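PDB 5MQR: beta-L-arabinobiosidase from Bacteroides thetaiotaomicron, which probably hydrolyses beta-L-arabinofuranosidic linkages during the breakdown of complex plant pectin by a gut bacterium. Local coordinates for residues Y674-L679 with T1020-M1025. Residues are numbered along the deposited sequence; the frame is centred on the assembly and turned at random.
Sequences YRWWSL and TFNDLM
Arg675 and Phe1021 mark the closest backbone approach, their CA atoms 7.0 Å apart, where the C-terminal half of helix 666-680 meets the start of helix 1022-1029. Phe1021 is the N-cap residue of the second helix, and its O accepts a bond from Met1025 N at 3.0 Å. Glu718 takes hydrogen bonds from the backbone N atoms of Phe1021, Asn1022 and Asp1023, so a carboxylate sits at this helix start. Arg675 folds over Phe1021 by bending at both chi2 (-66°) and chi3 (-60°), which lays one face of its guanidinium on Phe1021 CB, 3.5 Å from the plane and over its centre. Lower down the chain, Arg675 CG rests 3.7 Å from Phe1021 CD2. Hydrogen bonds from NH1 to Gln986 and between NH2 and Ser1019 hold the guanidinium in place. Next along, Asn1022 reaches over a face of the Trp676 indole, amide and ring planes 34° apart, so ND2 comes down obliquely. It lies 3.0 Å above the ring plane, toward the rim, and is hydrogen-bonded to Tyr672; Trp676 NE1, only 3.1 Å from that ND2, is also a donor, so the two pack without bonding. Behind the amide, Asn1022 CB touches Trp676 CZ2 at 3.7 Å. Replacing the indole of Trp676 by an alanine would probably open a gap beside the amide and CB of Asn1022. The contact is buried and joins two helices 340 residues apart, with far more helix than strand between, consistent with early and late helices meeting in the (alpha/alpha)6 toroid of six-hairpin glycosidases.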
loop_
_atom_site.group_PDB
_atom_site.type_symbol
_atom_site.label_atom_id
_atom_site.label_comp_id
_atom_site.label_asym_id
_atom_site.label_seq_id
_atom_site.Cartn_x
_atom_site.Cartn_y
_atom_site.Cartn_z
ATOM N N TYR A 674 -4.709 0.064 23.880
ATOM C CA TYR A 674 -4.967 0.193 25.301
ATOM C C TYR A 674 -3.710 0.579 26.106
ATOM O O TYR A 674 -3.770 1.425 26.977
ATOM C CB TYR A 674 -5.575 -1.091 25.883
ATOM C CG TYR A 674 -5.707 -1.053 27.400
ATOM C CD1 TYR A 674 -6.704 -0.308 28.005
ATOM C CD2 TYR A 674 -4.802 -1.710 28.209
ATOM C CE1 TYR A 674 -6.819 -0.239 29.378
ATOM C CE2 TYR A 674 -4.905 -1.657 29.605
ATOM C CZ TYR A 674 -5.912 -0.916 30.177
ATOM O OH TYR A 674 -6.034 -0.869 31.541
ATOM N N ARG A 675 -2.590 -0.049 25.808
ATOM C CA ARG A 675 -1.388 0.148 26.621
ATOM C C ARG A 675 -0.810 1.534 26.392
ATOM O O ARG A 675 -0.243 2.109 27.320
ATOM C CB ARG A 675 -0.351 -0.939 26.359
ATOM C CG ARG A 675 -0.730 -2.287 26.999
ATOM C CD ARG A 675 -0.740 -2.241 28.527
ATOM N NE ARG A 675 0.563 -1.882 29.034
ATOM C CZ ARG A 675 1.467 -2.723 29.545
ATOM N NH1 ARG A 675 1.224 -4.034 29.694
ATOM N NH2 ARG A 675 2.642 -2.230 29.924
ATOM N N TRP A 676 -0.990 2.087 25.186
ATOM C CA TRP A 676 -0.624 3.489 24.998
ATOM C C TRP A 676 -1.545 4.421 25.806
ATOM O O TRP A 676 -1.064 5.350 26.428
ATOM C CB TRP A 676 -0.630 3.909 23.537
ATOM C CG TRP A 676 0.510 3.433 22.741
ATOM C CD1 TRP A 676 0.436 2.766 21.554
ATOM C CD2 TRP A 676 1.902 3.606 23.016
ATOM N NE1 TRP A 676 1.694 2.503 21.076
ATOM C CE2 TRP A 676 2.615 2.995 21.953
ATOM C CE3 TRP A 676 2.617 4.176 24.066
ATOM C CZ2 TRP A 676 4.005 2.948 21.901
ATOM C CZ3 TRP A 676 4.001 4.146 24.016
ATOM C CH2 TRP A 676 4.685 3.534 22.939
ATOM N N TRP A 677 -2.852 4.152 25.768
ATOM C CA TRP A 677 -3.856 4.937 26.468
ATOM C C TRP A 677 -3.639 4.880 27.982
ATOM O O TRP A 677 -3.865 5.851 28.707
ATOM C CB TRP A 677 -5.247 4.386 26.096
ATOM C CG TRP A 677 -6.434 5.016 26.771
ATOM C CD1 TRP A 677 -7.125 6.118 26.364
ATOM C CD2 TRP A 677 -7.102 4.531 27.919
ATOM N NE1 TRP A 677 -8.176 6.361 27.206
ATOM C CE2 TRP A 677 -8.187 5.397 28.173
ATOM C CE3 TRP A 677 -6.885 3.455 28.778
ATOM C CZ2 TRP A 677 -9.047 5.224 29.254
ATOM C CZ3 TRP A 677 -7.745 3.277 29.847
ATOM C CH2 TRP A 677 -8.821 4.153 30.067
ATOM N N SER A 678 -3.214 3.718 28.441
ATOM C CA SER A 678 -2.905 3.510 29.822
ATOM C C SER A 678 -1.635 4.247 30.236
ATOM O O SER A 678 -1.657 5.010 31.187
ATOM C CB SER A 678 -2.711 2.027 30.083
ATOM O OG SER A 678 -2.772 1.879 31.473
ATOM N N LEU A 679 -0.542 4.001 29.513
ATOM C CA LEU A 679 0.744 4.658 29.788
ATOM C C LEU A 679 0.587 6.169 29.889
ATOM O O LEU A 679 1.152 6.796 30.767
ATOM C CB LEU A 679 1.769 4.341 28.699
ATOM C CG LEU A 679 3.132 4.998 28.872
ATOM C CD1 LEU A 679 3.906 4.317 29.986
ATOM C CD2 LEU A 679 3.917 4.968 27.586
ATOM N N THR A 1020 6.698 -3.303 30.102
ATOM C CA THR A 1020 6.531 -2.903 28.704
ATOM C C THR A 1020 5.504 -3.833 28.057
ATOM O O THR A 1020 5.178 -4.914 28.576
ATOM C CB THR A 1020 7.864 -2.909 27.923
ATOM O OG1 THR A 1020 8.387 -4.232 27.819
ATOM C CG2 THR A 1020 8.911 -1.993 28.580
ATOM N N PHE A 1021 4.986 -3.355 26.935
ATOM C CA PHE A 1021 4.137 -4.122 26.043
ATOM C C PHE A 1021 4.368 -3.713 24.587
ATOM O O PHE A 1021 4.679 -4.530 23.745
ATOM C CB PHE A 1021 2.634 -4.002 26.387
ATOM C CG PHE A 1021 1.791 -4.786 25.453
ATOM C CD1 PHE A 1021 1.722 -6.164 25.571
ATOM C CD2 PHE A 1021 1.159 -4.175 24.384
ATOM C CE1 PHE A 1021 0.996 -6.934 24.675
ATOM C CE2 PHE A 1021 0.429 -4.939 23.480
ATOM C CZ PHE A 1021 0.352 -6.319 23.635
ATOM N N ASN A 1022 4.148 -2.450 24.292
ATOM C CA ASN A 1022 4.305 -1.970 22.961
ATOM C C ASN A 1022 5.752 -1.934 22.507
ATOM O O ASN A 1022 6.021 -2.001 21.294
ATOM C CB ASN A 1022 3.612 -0.633 22.828
ATOM C CG ASN A 1022 2.102 -0.782 22.736
ATOM O OD1 ASN A 1022 1.597 -1.770 22.190
ATOM N ND2 ASN A 1022 1.375 0.222 23.202
ATOM N N ASP A 1023 6.696 -1.876 23.441
ATOM C CA ASP A 1023 8.078 -2.030 23.058
ATOM C C ASP A 1023 8.316 -3.417 22.513
ATOM O O ASP A 1023 9.120 -3.602 21.608
ATOM C CB ASP A 1023 9.037 -1.768 24.195
ATOM C CG ASP A 1023 10.475 -1.871 23.748
ATOM O OD1 ASP A 1023 10.862 -1.170 22.771
ATOM O OD2 ASP A 1023 11.196 -2.697 24.321
ATOM N N LEU A 1024 7.611 -4.386 23.084
ATOM C CA LEU A 1024 7.698 -5.793 22.656
ATOM C C LEU A 1024 7.017 -5.970 21.305
ATOM O O LEU A 1024 7.513 -6.701 20.450
ATOM C CB LEU A 1024 7.034 -6.732 23.668
ATOM C CG LEU A 1024 7.382 -6.554 25.147
ATOM C CD1 LEU A 1024 6.505 -7.474 25.981
ATOM C CD2 LEU A 1024 8.864 -6.831 25.410
HETATM N N MSE A 1025 5.877 -5.307 21.123
HETATM C CA MSE A 1025 5.161 -5.347 19.854
HETATM C C MSE A 1025 6.045 -4.819 18.735
HETATM O O MSE A 1025 6.185 -5.454 17.706
HETATM C CB MSE A 1025 3.862 -4.550 19.922
HETATM C CG MSE A 1025 2.826 -5.090 20.907
HETATM SE SE MSE A 1025 1.974 -6.694 20.154
HETATM C CE MSE A 1025 0.841 -5.667 18.903
#